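Side-chain contacts in dihydrodipicolinate synthase (Methanocaldococcus jannaschii DSM 2661, PDB 2YXG), which probably catalyses the condensation of pyruvate with aspartate semialdehyde to 4-hydroxy-tetrahydrodipicolinate, a step of lysine biosynthesis: residues Asn79-Glu82 with Glu83-Leu87; Pro48-Ser51 with His52-Lys56; Val216-Ala219 with Leu220-Asp223; Arg115-Phe118 with Gly119-Glu123. One frame throughout, in Å; residues are numbered along the deposited sequence.

Contact 1 of 4, residues Asn79-Glu82 with Glu83-Leu87; sequences NCTE and EAIEL
At the start of helix 81-94 the N-cap residue Cys80 closes the first turn, its carbonyl O accepting from Ala84 N at 3.0 Å. Thr81 O takes up Ile85 N in the next bond, also 3.0 Å long, and Glu82 O receives Glu86 N. The side chains meet this backbone more than they meet one another. Ile85 lies back over the preceding turn: with CG1 opposite its own carbonyl carbon (chi1 -70°), the CG1 branch comes down on Thr81 O at 3.4 Å, and CD1 follows it toward the same oxygen. Cys80 CB and Glu83 CB approach to 4.1 Å on another side of the helix. This turn begins the helix of a beta-alpha-beta unit between strands 71-75 and 98-102 of the TIM barrel, and Thr81 and Ala84 turn their side chains to helix 111-124. Glu83 sends an extended chain back along the helix start, where its OE1 is hydrogen-bonded to Ser78 OG. Glu82 and Glu86, one turn apart, keep their carboxylates separate, with OE2 of Glu82 5.4 Å from OE1 of Glu86. Pro48 of the second subunit packs on Cys80 and on Asn79.

Contact 2 of 4, residues Pro48-Ser51 with His52-Lys56; sequences PTLS and HEEHK
The carboxylate of Glu54 is the flat group that meets Ser51: its OE1 accepts Ser51 N at 2.9 Å through the lone pair turned away from OE2, in a nearly straight bond (168°). In return, Ser51 OG accepts from Glu54 N at 3.1 Å, and the two bonds make a capping box at the N-terminus of helix 52-66, with Ser51 as N-cap. Ser51 carries OG between its backbone N and carbonyl carbon (chi1 65°), which directs the hydroxyl over the helix end; Glu54 CG lies only 3.2 Å from it. A water lies 2.6 Å from Ser51 OG and donates to Glu53 OE1, joining the cap to a second carboxylate. Ser51 O closes the turn by accepting His55 N at 2.8 Å. Leu50 passes obliquely by Glu54, its CD2 4.0 Å from Glu54 OE1. Beyond the two segments, Arg265 forms a salt bridge to that same oxygen and donates to Thr49 O as well. With a backbone N-H and a guanidinium both directed at OE1, Glu54 is probably held as the negatively charged carboxylate, which would also suit its place at the positive end of the helix dipole.

Contact 3 of 4, residues Val216-Ala219 with Leu220-Asp223; sequences VNYA and LEGD
Tyr218 O collects two backbone donors as helix 209-221 ends, Gly222 N at 2.9 Å and Asp223 N at 2.8 Å, reaching it from opposite faces of its carbonyl plane. This is a Schellman motif: Gly222, with a phi of 99°, is the C-prime residue that turns the chain out of the helix, and its N also makes a weak bond to Ala219 O. Asp223 then serves as N-cap of helix 224-240, leaving hardly any linker between the two helices. Before the motif, Val216 O and Asn217 O accept Leu220 N and Glu221 N in regular helical fashion. On the face turned to helix 189-194, Val216 and Leu220 lie side by side and point the same way, CG1 meeting CD1 at 3.8 Å, while Ile193 packs against both. Glu221 behaves differently. Its CG sits between its own N and carbonyl carbon (chi1 74°), which folds the chain back across the carbonyls, CG being 3.3 Å from Tyr218 O. A water that donates to Asn217 O also reaches Glu221 OE1, though weakly. Beyond CG the chain runs alongside the Tyr218 ring, with the carboxylate turned almost perpendicular to it (86°). Glu221 OE2 thereby comes to lie in the ring plane, at the edge, 3.8 Å from Tyr218 CD1.

Contact 4 of 4, residues Arg115-Phe118 with Gly119-Glu123; sequences RKHF and GKVAE
Lys120 and Val121 lean back over the carbonyls of Lys116 and His117, while the longer side chains of Arg115-Phe118 fan outward from the helix. Lys120 CG rests 3.4 Å from Lys116 O; its chain then bends twice, at chi2 and chi3, and carries the ammonium group away from the turn. Val121 has CG1 opposite its backbone N (chi1 171°), which leaves CG2 to settle against His117 O at 3.7 Å. Ala122 CB meets Phe118 O in the same manner. Beneath these contacts runs the regular bonding of the helix: Gly119 N reaches Arg115 O at 2.7 Å, and Ala122 N reaches Phe118 O at 2.9 Å. The bond from Val121 N to His117 O is longer, 3.3 Å, with the donor in the carbonyl plane.

The two aromatic neighbours are set against each other. The His117 imidazole comes edge-on to one face of the Phe118 ring, near its rim, with Phe118 CE1 close to the imidazole plane. His117 faces helix 81-94, and Phe118 turns toward Leu131 of strand 129-133 and Leu150 of helix 144-153. Arg115 reaches along helix 111-124 to a salt bridge with Glu112, one turn earlier, and packs on helix 144-153. Leu266 of the second subunit packs on Lys116 and Lys120. Helix 111-124 forms the crossover of a beta-alpha-beta unit between strands 98-102 and 129-133 of the TIM barrel, with Phe118 about 7 Å, side chain to side chain, from Tyr132, the predicted proton donor and acceptor.

How the contacts relate
From the N terminus the order is contact 2, contact 1, contact 4, contact 3. They follow in series, none nesting in or crossing another, and each closes only a local turn: two helix starts, a mid-helix turn and a helix end. Contact 2 meets contact 1 through a weak hydrogen bond from His52 NE2 to Glu86 OE2, joining helices 52-66 and 81-94. Contact 1 packs in turn on contact 4, with Ala84 CB 3.7 Å from Val121 CG2, so three successive outer helices of the barrel are linked side by side. Contacts 1, 2 and 4 all touch the second subunit. Contact 3 stands apart, about 37 Å from contact 1 centre to centre, where helix 209-221 ends and helix 224-240 begins.

Contact 1 of 4, residues Asn79-Glu82 with Glu83-Leu87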
loop_
_atom_site.group_PDB
_atom_site.type_symbol
_atom_site.label_atom_id
_atom_site.label_comp_id
_atom_site.label_asym_id
_atom_site.label_seq_id
_atom_site.Cartn_x
_atom_site.Cartn_y
_atom_site.Cartn_z
ATOM N N ASN A 79 5.490 3.859 -23.102
ATOM C CA ASN A 79 4.081 3.560 -22.778
ATOM C C ASN A 79 3.182 3.737 -24.037
ATOM O O ASN A 79 1.962 3.741 -23.952
ATOM C CB ASN A 79 3.601 4.401 -21.554
ATOM C CG ASN A 79 3.495 5.857 -21.861
ATOM O OD1 ASN A 79 3.897 6.307 -22.959
ATOM N ND2 ASN A 79 2.916 6.628 -20.933
ATOM N N CYS A 80 3.810 3.933 -25.195
ATOM C CA CYS A 80 3.097 3.952 -26.447
ATOM C C CYS A 80 3.627 2.794 -27.271
ATOM O O CYS A 80 4.822 2.783 -27.604
ATOM C CB CYS A 80 3.354 5.319 -27.184
ATOM S SG CYS A 80 2.691 5.387 -28.896
ATOM N N THR A 81 2.762 1.852 -27.655
ATOM C CA THR A 81 3.243 0.643 -28.370
ATOM C C THR A 81 3.965 0.963 -29.702
ATOM O O THR A 81 5.006 0.393 -30.016
ATOM C CB THR A 81 2.122 -0.365 -28.579
ATOM O OG1 THR A 81 1.483 -0.609 -27.309
ATOM C CG2 THR A 81 2.648 -1.739 -29.132
ATOM N N GLU A 82 3.438 1.924 -30.450
ATOM C CA GLU A 82 4.028 2.319 -31.731
ATOM C C GLU A 82 5.448 2.824 -31.535
ATOM O O GLU A 82 6.332 2.527 -32.329
ATOM C CB GLU A 82 3.138 3.391 -32.433
ATOM C CG GLU A 82 3.618 3.834 -33.830
ATOM C CD GLU A 82 2.808 5.057 -34.415
ATOM O OE1 GLU A 82 1.573 5.174 -34.196
ATOM O OE2 GLU A 82 3.413 5.909 -35.110
ATOM N N GLU A 83 5.656 3.610 -30.482
ATOM C CA GLU A 83 6.977 4.117 -30.197
ATOM C C GLU A 83 7.895 3.025 -29.687
ATOM O O GLU A 83 9.116 3.069 -29.970
ATOM C CB GLU A 83 6.911 5.318 -29.235
ATOM C CG GLU A 83 8.285 5.795 -28.786
ATOM C CD GLU A 83 8.269 6.997 -27.831
ATOM O OE1 GLU A 83 7.725 6.886 -26.693
ATOM O OE2 GLU A 83 8.864 8.058 -28.200
ATOM N N ALA A 84 7.353 2.039 -28.937
ATOM C CA ALA A 84 8.212 0.920 -28.427
ATOM C C ALA A 84 8.776 0.095 -29.619
ATOM O O ALA A 84 9.962 -0.250 -29.662
ATOM C CB ALA A 84 7.432 -0.021 -27.365
ATOM N N ILE A 85 7.930 -0.144 -30.615
ATOM C CA ILE A 85 8.312 -0.790 -31.883
ATOM C C ILE A 85 9.435 -0.040 -32.614
ATOM O O ILE A 85 10.500 -0.568 -32.892
ATOM C CB ILE A 85 7.065 -0.919 -32.804
ATOM C CG1 ILE A 85 6.087 -1.971 -32.239
ATOM C CG2 ILE A 85 7.453 -1.267 -34.278
ATOM C CD1 ILE A 85 4.622 -1.842 -32.849
ATOM N N GLU A 86 9.188 1.235 -32.861
ATOM C CA GLU A 86 10.150 2.105 -33.448
ATOM C C GLU A 86 11.502 2.073 -32.737
ATOM O O GLU A 86 12.526 1.887 -33.414
ATOM C CB GLU A 86 9.576 3.500 -33.456
ATOM C CG GLU A 86 10.149 4.365 -34.521
ATOM C CD GLU A 86 9.831 5.854 -34.283
ATOM O OE1 GLU A 86 8.637 6.166 -33.939
ATOM O OE2 GLU A 86 10.773 6.695 -34.443
ATOM N N LEU A 87 11.526 2.229 -31.401
ATOM C CA LEU A 87 12.789 2.203 -30.653
ATOM C C LEU A 87 13.499 0.853 -30.766
ATOM O O LEU A 87 14.726 0.787 -30.802
ATOM C CB LEU A 87 12.603 2.560 -29.143
ATOM C CG LEU A 87 12.201 4.018 -28.823
ATOM C CD1 LEU A 87 11.714 4.197 -27.385
ATOM C CD2 LEU A 87 13.371 4.965 -29.091
#

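Contact 2 of 4, residues Pro48-Ser51 with His52-Lys56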
loop_
_atom_site.group_PDB
_atom_site.type_symbol
_atom_site.label_atom_id
_atom_site.label_comp_id
_atom_site.label_asym_id
_atom_site.label_seq_id
_atom_site.Cartn_x
_atom_site.Cartn_y
_atom_site.Cartn_z
ATOM N N PRO A 48 13.720 9.455 -19.908
ATOM C CA PRO A 48 12.592 10.437 -20.039
ATOM C C PRO A 48 12.951 11.829 -20.575
ATOM O O PRO A 48 12.133 12.518 -21.183
ATOM C CB PRO A 48 12.061 10.552 -18.586
ATOM C CG PRO A 48 12.459 9.228 -17.912
ATOM C CD PRO A 48 13.816 8.910 -18.527
ATOM N N THR A 49 14.176 12.249 -20.306
ATOM C CA THR A 49 14.591 13.598 -20.612
ATOM C C THR A 49 15.523 13.688 -21.787
ATOM O O THR A 49 15.991 14.774 -22.116
ATOM C CB THR A 49 15.169 14.322 -19.393
ATOM O OG1 THR A 49 16.300 13.610 -18.896
ATOM C CG2 THR A 49 14.106 14.369 -18.311
ATOM N N LEU A 50 15.761 12.577 -22.463
ATOM C CA LEU A 50 16.508 12.660 -23.719
ATOM C C LEU A 50 15.556 12.858 -24.912
ATOM O O LEU A 50 14.452 12.272 -24.965
ATOM C CB LEU A 50 17.364 11.416 -23.941
ATOM C CG LEU A 50 18.397 11.052 -22.887
ATOM C CD1 LEU A 50 18.988 9.658 -23.196
ATOM C CD2 LEU A 50 19.491 12.081 -22.765
ATOM N N SER A 51 16.013 13.646 -25.888
ATOM C CA SER A 51 15.314 13.696 -27.159
ATOM C C SER A 51 15.450 12.346 -27.874
ATOM O O SER A 51 16.423 11.599 -27.640
ATOM C CB SER A 51 15.807 14.873 -28.043
ATOM O OG SER A 51 17.182 14.723 -28.441
ATOM N N HIS A 52 14.464 12.041 -28.733
ATOM C CA HIS A 52 14.559 11.003 -29.779
ATOM C C HIS A 52 15.989 10.916 -30.363
ATOM O O HIS A 52 16.635 9.845 -30.383
ATOM C CB HIS A 52 13.599 11.398 -30.901
ATOM C CG HIS A 52 13.073 10.260 -31.741
ATOM N ND1 HIS A 52 13.296 10.171 -33.110
ATOM C CD2 HIS A 52 12.271 9.214 -31.428
ATOM C CE1 HIS A 52 12.656 9.123 -33.596
ATOM N NE2 HIS A 52 12.036 8.519 -32.597
ATOM N N GLU A 53 16.479 12.048 -30.847
ATOM C CA GLU A 53 17.774 12.071 -31.494
ATOM C C GLU A 53 18.926 11.757 -30.516
ATOM O O GLU A 53 19.830 10.987 -30.860
ATOM C CB GLU A 53 17.965 13.399 -32.249
ATOM C CG GLU A 53 19.391 13.661 -32.797
ATOM C CD GLU A 53 19.613 15.145 -33.190
ATOM O OE1 GLU A 53 18.933 16.035 -32.594
ATOM O OE2 GLU A 53 20.461 15.414 -34.082
ATOM N N GLU A 54 18.871 12.308 -29.293
ATOM C CA GLU A 54 19.857 11.958 -28.265
ATOM C C GLU A 54 19.834 10.445 -27.905
ATOM O O GLU A 54 20.871 9.795 -27.834
ATOM C CB GLU A 54 19.682 12.834 -27.025
ATOM C CG GLU A 54 20.057 14.281 -27.223
ATOM C CD GLU A 54 19.689 15.137 -26.014
ATOM O OE1 GLU A 54 18.598 14.906 -25.427
ATOM O OE2 GLU A 54 20.488 16.032 -25.658
ATOM N N HIS A 55 18.632 9.911 -27.701
ATOM C CA HIS A 55 18.420 8.507 -27.464
ATOM C C HIS A 55 19.139 7.705 -28.563
ATOM O O HIS A 55 19.945 6.808 -28.279
ATOM C CB HIS A 55 16.911 8.252 -27.438
ATOM C CG HIS A 55 16.505 6.959 -26.797
ATOM N ND1 HIS A 55 16.951 5.730 -27.238
ATOM C CD2 HIS A 55 15.618 6.701 -25.804
ATOM C CE1 HIS A 55 16.378 4.771 -26.527
ATOM N NE2 HIS A 55 15.579 5.334 -25.640
ATOM N N LYS A 56 18.905 8.059 -29.824
ATOM C CA LYS A 56 19.466 7.265 -30.909
ATOM C C LYS A 56 20.965 7.373 -30.870
ATOM O O LYS A 56 21.647 6.353 -30.942
ATOM C CB LYS A 56 18.897 7.660 -32.285
ATOM C CG LYS A 56 17.362 7.584 -32.360
ATOM C CD LYS A 56 16.792 7.164 -33.710
ATOM C CE LYS A 56 16.018 8.243 -34.411
ATOM N NZ LYS A 56 14.911 7.681 -35.308
HETATM O O HOH W 1 18.514 16.668 -29.549
#

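Contact 3 of 4, residues Val216-Ala219 with Leu220-Asp223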
loop_
_atom_site.group_PDB
_atom_site.type_symbol
_atom_site.label_atom_id
_atom_site.label_comp_id
_atom_site.label_asym_id
_atom_site.label_seq_id
_atom_site.Cartn_x
_atom_site.Cartn_y
_atom_site.Cartn_z
ATOM N N VAL A 216 28.513 -11.025 -7.477
ATOM C CA VAL A 216 27.634 -11.768 -8.343
ATOM C C VAL A 216 28.205 -13.119 -8.793
ATOM O O VAL A 216 27.538 -14.122 -8.715
ATOM C CB VAL A 216 27.148 -10.842 -9.527
ATOM C CG1 VAL A 216 26.349 -11.607 -10.555
ATOM C CG2 VAL A 216 26.225 -9.768 -8.947
ATOM N N ASN A 217 29.460 -13.140 -9.229
ATOM C CA ASN A 217 30.139 -14.412 -9.558
ATOM C C ASN A 217 30.174 -15.356 -8.363
ATOM O O ASN A 217 29.975 -16.566 -8.537
ATOM C CB ASN A 217 31.551 -14.173 -10.079
ATOM C CG ASN A 217 31.567 -13.658 -11.512
ATOM O OD1 ASN A 217 30.618 -13.857 -12.272
ATOM N ND2 ASN A 217 32.652 -12.996 -11.886
ATOM N N TYR A 218 30.401 -14.830 -7.147
ATOM C CA TYR A 218 30.332 -15.729 -5.955
ATOM C C TYR A 218 28.927 -16.306 -5.768
ATOM O O TYR A 218 28.768 -17.501 -5.518
ATOM C CB TYR A 218 30.733 -15.032 -4.640
ATOM C CG TYR A 218 32.196 -14.794 -4.471
ATOM C CD1 TYR A 218 33.126 -15.813 -4.715
ATOM C CD2 TYR A 218 32.663 -13.538 -4.040
ATOM C CE1 TYR A 218 34.497 -15.574 -4.566
ATOM C CE2 TYR A 218 34.024 -13.291 -3.868
ATOM C CZ TYR A 218 34.942 -14.294 -4.125
ATOM O OH TYR A 218 36.317 -14.025 -3.928
ATOM N N ALA A 219 27.915 -15.436 -5.842
ATOM C CA ALA A 219 26.540 -15.878 -5.696
ATOM C C ALA A 219 26.158 -16.848 -6.827
ATOM O O ALA A 219 25.448 -17.825 -6.570
ATOM C CB ALA A 219 25.568 -14.676 -5.628
ATOM N N LEU A 220 26.610 -16.558 -8.054
ATOM C CA LEU A 220 26.442 -17.465 -9.189
ATOM C C LEU A 220 27.089 -18.830 -8.977
ATOM O O LEU A 220 26.456 -19.834 -9.291
ATOM C CB LEU A 220 26.939 -16.856 -10.503
ATOM C CG LEU A 220 25.980 -15.806 -11.083
ATOM C CD1 LEU A 220 26.678 -15.038 -12.238
ATOM C CD2 LEU A 220 24.623 -16.448 -11.540
ATOM N N GLU A 221 28.313 -18.875 -8.433
ATOM C CA GLU A 221 28.961 -20.166 -8.197
ATOM C C GLU A 221 28.429 -20.866 -6.939
ATOM O O GLU A 221 28.628 -22.052 -6.744
ATOM C CB GLU A 221 30.486 -20.045 -8.203
ATOM C CG GLU A 221 31.076 -19.389 -6.973
ATOM C CD GLU A 221 32.577 -19.174 -7.088
ATOM O OE1 GLU A 221 33.046 -18.867 -8.222
ATOM O OE2 GLU A 221 33.290 -19.317 -6.061
ATOM N N GLY A 222 27.701 -20.138 -6.104
ATOM C CA GLY A 222 27.007 -20.757 -4.976
ATOM C C GLY A 222 27.805 -20.573 -3.715
ATOM O O GLY A 222 27.616 -21.295 -2.748
ATOM N N ASP A 223 28.708 -19.608 -3.730
ATOM C CA ASP A 223 29.518 -19.294 -2.545
ATOM C C ASP A 223 28.932 -18.058 -1.828
ATOM O O ASP A 223 29.397 -16.921 -1.969
ATOM C CB ASP A 223 30.988 -19.102 -2.936
ATOM C CG ASP A 223 31.900 -19.003 -1.726
ATOM O OD1 ASP A 223 31.407 -19.094 -0.572
ATOM O OD2 ASP A 223 33.108 -18.797 -1.917
HETATM O O HOH W 2 30.880 -17.968 -10.685
#

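Contact 4 of 4, residues Arg115-Phe118 with Gly119-Glu123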
loop_
_atom_site.group_PDB
_atom_site.type_symbol
_atom_site.label_atom_id
_atom_site.label_comp_id
_atom_site.label_asym_id
_atom_site.label_seq_id
_atom_site.Cartn_x
_atom_site.Cartn_y
_atom_site.Cartn_z
ATOM N N ARG A 115 0.461 -7.901 -22.639
ATOM C CA ARG A 115 0.830 -9.005 -23.534
ATOM C C ARG A 115 0.878 -8.510 -24.975
ATOM O O ARG A 115 1.822 -8.750 -25.705
ATOM C CB ARG A 115 -0.132 -10.183 -23.366
ATOM C CG ARG A 115 0.288 -11.556 -24.003
ATOM C CD ARG A 115 -0.927 -12.566 -24.076
ATOM N NE ARG A 115 -2.004 -12.046 -24.945
ATOM C CZ ARG A 115 -1.879 -11.911 -26.269
ATOM N NH1 ARG A 115 -0.757 -12.309 -26.878
ATOM N NH2 ARG A 115 -2.863 -11.391 -26.991
ATOM N N LYS A 116 -0.147 -7.788 -25.381
ATOM C CA LYS A 116 -0.277 -7.334 -26.759
ATOM C C LYS A 116 0.826 -6.334 -27.065
ATOM O O LYS A 116 1.505 -6.444 -28.090
ATOM C CB LYS A 116 -1.614 -6.645 -26.943
ATOM C CG LYS A 116 -2.820 -7.536 -27.243
ATOM C CD LYS A 116 -4.066 -6.628 -27.513
ATOM C CE LYS A 116 -5.121 -7.354 -28.295
ATOM N NZ LYS A 116 -6.048 -8.110 -27.388
ATOM N N HIS A 117 1.000 -5.352 -26.170
ATOM C CA HIS A 117 2.161 -4.454 -26.220
ATOM C C HIS A 117 3.485 -5.187 -26.430
ATOM O O HIS A 117 4.171 -4.910 -27.419
ATOM C CB HIS A 117 2.230 -3.546 -24.988
ATOM C CG HIS A 117 3.393 -2.595 -24.998
ATOM N ND1 HIS A 117 4.597 -2.884 -24.388
ATOM C CD2 HIS A 117 3.520 -1.349 -25.514
ATOM C CE1 HIS A 117 5.413 -1.846 -24.521
ATOM N NE2 HIS A 117 4.787 -0.907 -25.212
ATOM N N PHE A 118 3.829 -6.138 -25.556
ATOM C CA PHE A 118 5.164 -6.816 -25.701
ATOM C C PHE A 118 5.178 -7.757 -26.918
ATOM O O PHE A 118 6.208 -8.037 -27.472
ATOM C CB PHE A 118 5.605 -7.590 -24.422
ATOM C CG PHE A 118 5.984 -6.694 -23.269
ATOM C CD1 PHE A 118 7.021 -5.747 -23.398
ATOM C CD2 PHE A 118 5.304 -6.748 -22.073
ATOM C CE1 PHE A 118 7.369 -4.905 -22.345
ATOM C CE2 PHE A 118 5.684 -5.911 -20.983
ATOM C CZ PHE A 118 6.699 -5.009 -21.132
ATOM N N GLY A 119 4.001 -8.275 -27.281
ATOM C CA GLY A 119 3.824 -9.084 -28.495
ATOM C C GLY A 119 4.230 -8.293 -29.728
ATOM O O GLY A 119 4.964 -8.802 -30.558
ATOM N N LYS A 120 3.773 -7.044 -29.839
ATOM C CA LYS A 120 4.142 -6.187 -30.995
ATOM C C LYS A 120 5.643 -5.897 -31.004
ATOM O O LYS A 120 6.267 -5.860 -32.075
ATOM C CB LYS A 120 3.353 -4.847 -31.032
ATOM C CG LYS A 120 1.804 -4.950 -31.081
ATOM C CD LYS A 120 1.241 -5.306 -32.489
ATOM C CE LYS A 120 1.006 -4.039 -33.366
ATOM N NZ LYS A 120 0.930 -4.281 -34.889
ATOM N N VAL A 121 6.230 -5.660 -29.825
ATOM C CA VAL A 121 7.680 -5.471 -29.734
ATOM C C VAL A 121 8.424 -6.740 -30.230
ATOM O O VAL A 121 9.329 -6.657 -31.069
ATOM C CB VAL A 121 8.126 -5.044 -28.301
ATOM C CG1 VAL A 121 9.593 -5.056 -28.145
ATOM C CG2 VAL A 121 7.554 -3.629 -27.964
ATOM N N ALA A 122 8.024 -7.896 -29.691
ATOM C CA ALA A 122 8.662 -9.155 -30.012
ATOM C C ALA A 122 8.560 -9.483 -31.513
ATOM O O ALA A 122 9.539 -9.959 -32.084
ATOM C CB ALA A 122 8.107 -10.260 -29.144
ATOM N N GLU A 123 7.407 -9.210 -32.134
ATOM C CA GLU A 123 7.211 -9.383 -33.581
ATOM C C GLU A 123 8.034 -8.434 -34.438
ATOM O O GLU A 123 8.285 -8.723 -35.609
ATOM C CB GLU A 123 5.736 -9.211 -33.958
ATOM C CG GLU A 123 4.890 -10.485 -33.713
ATOM C CD GLU A 123 3.389 -10.217 -33.487
ATOM O OE1 GLU A 123 2.851 -9.199 -34.015
ATOM O OE2 GLU A 123 2.752 -11.025 -32.751
#